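Local structure of Rho GTPase-activating protein 15 (3BYI) at residues S33-F38 with R144-V149; H23-C28 with K138-N143. The protein switches off Rho-type GTPases such as RAC1 by driving them to the GDP-bound state, and is represented here by its RhoGAP domain. One frame throughout, in Å; residues are numbered along the deposited sequence.

Both contacts use the beginning of helix 141-159, contact 2 also the proline just before it, and lie on the same side of the chain's centre, their own centres about 8 Å apart. Contact 1 brings in the loop that leads to helix 37-49, and contact 2 the start of helix 24-31, the helix just before it in the chain. Each mixes buried with partly exposed residues, contact 1 being somewhat nearer the centre of the chain. The chemistry differs: valine and threonine pack on a helix flank in contact 1, with a partly exposed threonine-aspartate pair beside them, whereas in contact 2 a histidine meets two prolines and hydrogen-bonds to a buried asparagine.

Contact 1 (S33-F38 with R144-V149); sequences STVPWF and RDTMKV
Val35 packs on the flank of helix 141-159, against Asp145, Thr146 and Val149. Starting at its base, Val35 CB is 4.1 Å from Thr146 OG1, and the CG1 branch passes the same oxygen at 3.9 Å. CG2 does more. With CG1 anti to the backbone N (chi1 -172°), CG2 turns beside that N and reaches across to the helix, where it meets the carbonyl Asp145 O at 3.6 Å. The same methyl also touches Val149 CG2 at 4.0 Å, so it packs on a full turn of the helix. Thr146 OG1 lies 3.0 Å from Thr34 O, yet its stronger partner is Pro142 O one turn back in its own helix; Pro36 CD sits against the same hydroxyl at 3.6 Å. Nearer the solvent, the hydroxyl of Thr34 donates to the carboxylate of Asp145, with OG1 only 2.4 Å from OD2, a length too short to be taken literally. An alanine in place of Asp145 would probably leave the Thr34 hydroxyl without its acceptor and free to turn. The loop fills the space between several helices of the all-helical RhoGAP domain. Pro36, the N-cap residue of helix 37-49, leans on Leu24, Val27 and Cys28 of helix 24-31 and on Phe99 of helix 89-102, while Thr146 touches Phe100 and Val149 reaches Ile43 of helix 37-49.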
loop_
_atom_site.group_PDB
_atom_site.type_symbol
_atom_site.label_atom_id
_atom_site.label_comp_id
_atom_site.label_asym_id
_atom_site.label_seq_id
_atom_site.Cartn_x
_atom_site.Cartn_y
_atom_site.Cartn_z
ATOM N N SER A 33 5.636 15.069 6.042
ATOM C CA SER A 33 6.056 14.237 4.898
ATOM C C SER A 33 4.915 14.164 3.873
ATOM O O SER A 33 3.823 14.656 4.119
ATOM C CB SER A 33 6.421 12.820 5.366
ATOM O OG SER A 33 5.296 12.091 5.836
ATOM N N THR A 34 5.198 13.596 2.711
ATOM C CA THR A 34 4.161 13.170 1.773
ATOM C C THR A 34 4.203 11.667 1.583
ATOM O O THR A 34 3.375 11.095 0.869
ATOM C CB THR A 34 4.274 13.952 0.454
ATOM O OG1 THR A 34 5.589 13.809 -0.079
ATOM C CG2 THR A 34 4.018 15.497 0.707
ATOM N N VAL A 35 5.178 11.012 2.219
ATOM C CA VAL A 35 5.209 9.566 2.292
ATOM C C VAL A 35 5.475 9.120 3.723
ATOM O O VAL A 35 6.454 9.534 4.313
ATOM C CB VAL A 35 6.311 8.963 1.386
ATOM C CG1 VAL A 35 6.156 7.464 1.345
ATOM C CG2 VAL A 35 6.247 9.557 -0.014
ATOM N N PRO A 36 4.600 8.281 4.292
ATOM C CA PRO A 36 4.866 7.837 5.650
ATOM C C PRO A 36 6.189 7.094 5.822
ATOM O O PRO A 36 6.541 6.221 5.039
ATOM C CB PRO A 36 3.698 6.892 5.955
ATOM C CG PRO A 36 2.632 7.281 5.009
ATOM C CD PRO A 36 3.335 7.737 3.773
ATOM N N TRP A 37 6.903 7.446 6.870
ATOM C CA TRP A 37 8.135 6.753 7.248
ATOM C C TRP A 37 7.978 5.236 7.294
ATOM O O TRP A 37 8.888 4.531 6.900
ATOM C CB TRP A 37 8.652 7.234 8.609
ATOM C CG TRP A 37 9.354 8.489 8.456
ATOM C CD1 TRP A 37 8.932 9.723 8.840
ATOM C CD2 TRP A 37 10.590 8.671 7.793
ATOM N NE1 TRP A 37 9.840 10.663 8.463
ATOM C CE2 TRP A 37 10.879 10.044 7.827
ATOM C CE3 TRP A 37 11.491 7.798 7.178
ATOM C CZ2 TRP A 37 12.060 10.572 7.298
ATOM C CZ3 TRP A 37 12.637 8.309 6.631
ATOM C CH2 TRP A 37 12.919 9.691 6.688
ATOM N N PHE A 38 6.852 4.739 7.811
ATOM C CA PHE A 38 6.683 3.294 7.950
ATOM C C PHE A 38 6.655 2.606 6.577
ATOM O O PHE A 38 7.173 1.513 6.421
ATOM C CB PHE A 38 5.423 2.927 8.725
ATOM C CG PHE A 38 5.218 1.418 8.861
ATOM C CD1 PHE A 38 6.091 0.648 9.612
ATOM C CD2 PHE A 38 4.151 0.780 8.241
ATOM C CE1 PHE A 38 5.869 -0.735 9.782
ATOM C CE2 PHE A 38 3.966 -0.565 8.379
ATOM C CZ PHE A 38 4.815 -1.323 9.162
ATOM N N ARG A 144 -0.335 10.905 -4.266
ATOM C CA ARG A 144 0.566 10.838 -5.404
ATOM C C ARG A 144 1.982 10.376 -5.013
ATOM O O ARG A 144 2.544 9.518 -5.659
ATOM C CB ARG A 144 0.674 12.216 -6.060
ATOM C CG ARG A 144 1.794 12.265 -7.120
ATOM C CD ARG A 144 1.766 13.503 -7.983
ATOM N NE ARG A 144 1.959 14.690 -7.190
ATOM C CZ ARG A 144 0.992 15.510 -6.786
ATOM N NH1 ARG A 144 -0.290 15.311 -7.089
ATOM N NH2 ARG A 144 1.326 16.548 -6.062
ATOM N N ASP A 145 2.591 11.015 -4.008
ATOM C CA ASP A 145 3.956 10.679 -3.647
ATOM C C ASP A 145 4.099 9.274 -3.064
ATOM O O ASP A 145 5.109 8.609 -3.293
ATOM C CB ASP A 145 4.539 11.683 -2.659
ATOM C CG ASP A 145 4.741 13.043 -3.256
ATOM O OD1 ASP A 145 4.560 13.226 -4.488
ATOM O OD2 ASP A 145 5.069 13.945 -2.467
ATOM N N THR A 146 3.111 8.850 -2.287
ATOM C CA THR A 146 3.079 7.473 -1.758
ATOM C C THR A 146 2.852 6.408 -2.890
ATOM O O THR A 146 3.470 5.329 -2.894
ATOM C CB THR A 146 2.040 7.396 -0.630
ATOM O OG1 THR A 146 2.440 8.323 0.368
ATOM C CG2 THR A 146 1.908 5.987 0.030
ATOM N N MET A 147 1.989 6.726 -3.853
ATOM C CA MET A 147 1.853 5.886 -5.044
ATOM C C MET A 147 3.150 5.760 -5.795
ATOM O O MET A 147 3.526 4.673 -6.207
ATOM C CB MET A 147 0.814 6.464 -6.016
ATOM C CG MET A 147 -0.620 6.216 -5.591
ATOM S SD MET A 147 -1.731 6.871 -6.799
ATOM C CE MET A 147 -3.263 6.973 -5.843
ATOM N N LYS A 148 3.833 6.876 -6.011
ATOM C CA LYS A 148 5.107 6.833 -6.740
ATOM C C LYS A 148 6.131 5.940 -6.044
ATOM O O LYS A 148 6.748 5.088 -6.668
ATOM C CB LYS A 148 5.681 8.224 -6.909
ATOM C CG LYS A 148 6.874 8.271 -7.851
ATOM C CD LYS A 148 7.416 9.657 -8.012
ATOM C CE LYS A 148 8.587 9.682 -9.019
ATOM N NZ LYS A 148 8.670 11.040 -9.668
ATOM N N VAL A 149 6.301 6.138 -4.744
ATOM C CA VAL A 149 7.242 5.344 -3.970
ATOM C C VAL A 149 6.837 3.834 -3.989
ATOM O O VAL A 149 7.677 2.968 -4.238
ATOM C CB VAL A 149 7.392 5.941 -2.526
ATOM C CG1 VAL A 149 7.998 4.964 -1.570
ATOM C CG2 VAL A 149 8.225 7.237 -2.541
#

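Contact 2 (H23-C28 with K138-N143)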
loop_
_atom_site.group_PDB
_atom_site.type_symbol
_atom_site.label_atom_id
_atom_site.label_comp_id
_atom_site.label_asym_id
_atom_site.label_seq_id
_atom_site.Cartn_x
_atom_site.Cartn_y
_atom_site.Cartn_z
ATOM N N HIS A 23 -5.962 8.644 8.741
ATOM C CA HIS A 23 -5.893 9.085 7.354
ATOM C C HIS A 23 -4.448 9.274 6.947
ATOM O O HIS A 23 -3.643 9.769 7.735
ATOM C CB HIS A 23 -6.643 10.426 7.133
ATOM C CG HIS A 23 -7.104 10.620 5.711
ATOM N ND1 HIS A 23 -6.310 11.181 4.728
ATOM C CD2 HIS A 23 -8.258 10.266 5.099
ATOM C CE1 HIS A 23 -6.974 11.200 3.588
ATOM N NE2 HIS A 23 -8.158 10.650 3.785
ATOM N N LEU A 24 -4.133 8.909 5.709
ATOM C CA LEU A 24 -2.814 9.159 5.115
ATOM C C LEU A 24 -2.384 10.616 5.367
ATOM O O LEU A 24 -1.250 10.889 5.696
ATOM C CB LEU A 24 -2.851 8.846 3.599
ATOM C CG LEU A 24 -1.527 9.016 2.819
ATOM C CD1 LEU A 24 -0.455 8.033 3.314
ATOM C CD2 LEU A 24 -1.766 8.912 1.341
ATOM N N HIS A 25 -3.335 11.538 5.262
ATOM C CA HIS A 25 -3.072 12.974 5.375
ATOM C C HIS A 25 -2.701 13.413 6.769
ATOM O O HIS A 25 -1.873 14.305 6.928
ATOM C CB HIS A 25 -4.263 13.768 4.873
ATOM C CG HIS A 25 -4.538 13.536 3.417
ATOM N ND1 HIS A 25 -5.353 14.353 2.669
ATOM C CD2 HIS A 25 -4.072 12.595 2.566
ATOM C CE1 HIS A 25 -5.402 13.915 1.428
ATOM N NE2 HIS A 25 -4.637 12.842 1.340
ATOM N N LYS A 26 -3.271 12.745 7.763
ATOM C CA LYS A 26 -2.915 12.987 9.152
ATOM C C LYS A 26 -1.582 12.353 9.503
ATOM O O LYS A 26 -0.804 12.940 10.246
ATOM C CB LYS A 26 -4.009 12.478 10.100
ATOM C CG LYS A 26 -5.317 13.276 10.019
ATOM C CD LYS A 26 -5.810 13.694 11.415
ATOM N N VAL A 27 -1.312 11.144 8.989
ATOM C CA VAL A 27 -0.010 10.500 9.271
ATOM C C VAL A 27 1.114 11.383 8.727
ATOM O O VAL A 27 2.098 11.665 9.428
ATOM C CB VAL A 27 0.080 9.072 8.710
ATOM C CG1 VAL A 27 1.538 8.543 8.755
ATOM C CG2 VAL A 27 -0.921 8.153 9.467
ATOM N N CYS A 28 0.914 11.861 7.503
ATOM C CA CYS A 28 1.904 12.625 6.782
ATOM C C CYS A 28 2.052 13.999 7.375
ATOM O O CYS A 28 3.152 14.514 7.466
ATOM C CB CYS A 28 1.556 12.673 5.286
ATOM S SG CYS A 28 1.971 11.116 4.350
ATOM N N LYS A 138 -3.676 15.306 -10.195
ATOM C CA LYS A 138 -4.724 15.964 -9.422
ATOM C C LYS A 138 -4.790 15.490 -7.962
ATOM O O LYS A 138 -5.480 16.084 -7.167
ATOM C CB LYS A 138 -6.092 15.832 -10.095
ATOM C CG LYS A 138 -6.183 16.472 -11.487
ATOM C CD LYS A 138 -7.515 16.115 -12.187
ATOM C CE LYS A 138 -7.537 16.544 -13.659
ATOM N NZ LYS A 138 -6.749 15.614 -14.560
ATOM N N LEU A 139 -4.070 14.435 -7.606
ATOM C CA LEU A 139 -4.167 13.892 -6.243
ATOM C C LEU A 139 -3.533 14.775 -5.162
ATOM O O LEU A 139 -2.659 15.596 -5.447
ATOM C CB LEU A 139 -3.516 12.533 -6.170
ATOM C CG LEU A 139 -4.192 11.361 -6.845
ATOM C CD1 LEU A 139 -3.133 10.294 -7.076
ATOM C CD2 LEU A 139 -5.367 10.842 -6.009
ATOM N N PRO A 140 -3.954 14.592 -3.903
ATOM C CA PRO A 140 -3.254 15.298 -2.849
ATOM C C PRO A 140 -1.818 14.752 -2.785
ATOM O O PRO A 140 -1.595 13.552 -2.981
ATOM C CB PRO A 140 -4.049 14.936 -1.592
ATOM C CG PRO A 140 -5.322 14.373 -2.070
ATOM C CD PRO A 140 -5.018 13.735 -3.360
ATOM N N PRO A 141 -0.839 15.623 -2.560
ATOM C CA PRO A 141 0.545 15.123 -2.665
ATOM C C PRO A 141 0.879 13.846 -1.858
ATOM O O PRO A 141 1.680 13.045 -2.317
ATOM C CB PRO A 141 1.392 16.315 -2.189
ATOM C CG PRO A 141 0.503 17.513 -2.393
ATOM C CD PRO A 141 -0.901 17.054 -2.223
ATOM N N PRO A 142 0.308 13.677 -0.651
ATOM C CA PRO A 142 0.584 12.402 0.005
ATOM C C PRO A 142 0.148 11.180 -0.769
ATOM O O PRO A 142 0.818 10.162 -0.702
ATOM C CB PRO A 142 -0.174 12.515 1.343
ATOM C CG PRO A 142 -0.350 13.978 1.556
ATOM C CD PRO A 142 -0.509 14.563 0.199
ATOM N N ASN A 143 -0.947 11.271 -1.518
ATOM C CA ASN A 143 -1.455 10.099 -2.270
ATOM C C ASN A 143 -0.604 9.849 -3.511
ATOM O O ASN A 143 -0.196 8.750 -3.762
ATOM C CB ASN A 143 -2.945 10.283 -2.645
ATOM C CG ASN A 143 -3.828 10.516 -1.436
ATOM O OD1 ASN A 143 -3.779 11.576 -0.809
ATOM N ND2 ASN A 143 -4.649 9.523 -1.102
#
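His25 meets Asn143 with the edge of its imidazole, the ring turned 79° out of the plane of the amide. NE2 donates to Asn143 OD1 over 2.6 Å. The bond is close to straight, 162° at the hydrogen, and arrives in the carbonyl plane on a lone pair of the oxygen. The other end of this amide is held too, ND2 being hydrogen-bonded to Leu107 O, so both polar atoms of a buried side chain have partners and its rotation is fixed. His25 CG lies anti to the carbonyl carbon (chi1 -63°), which swings the ring back toward the start of its helix. There His23 CE1 sits 3.3 Å above the ring plane, over its centre. His23 ND1 accepts from His25 N at 3.0 Å, the N-cap bond of helix 24-31, and His23 NE2 is hydrogen-bonded to Glu105 OE1. Pro140 crosses the histidine at about a right angle, its CB 3.5 Å from His25 CE1. Pro142 also crosses it at about a right angle and turns its CB to helix 24-31, 3.9 Å from both Leu24 CD2 and Cys28 SG. The arrangement joins two helix starts, one capped by a histidine side chain, the other opening with prolines, which lack an N-H but suit a first turn, where no helix carbonyl awaits one. The two helices are thus fitted together within the helical RhoGAP fold, away from the predicted arginine finger.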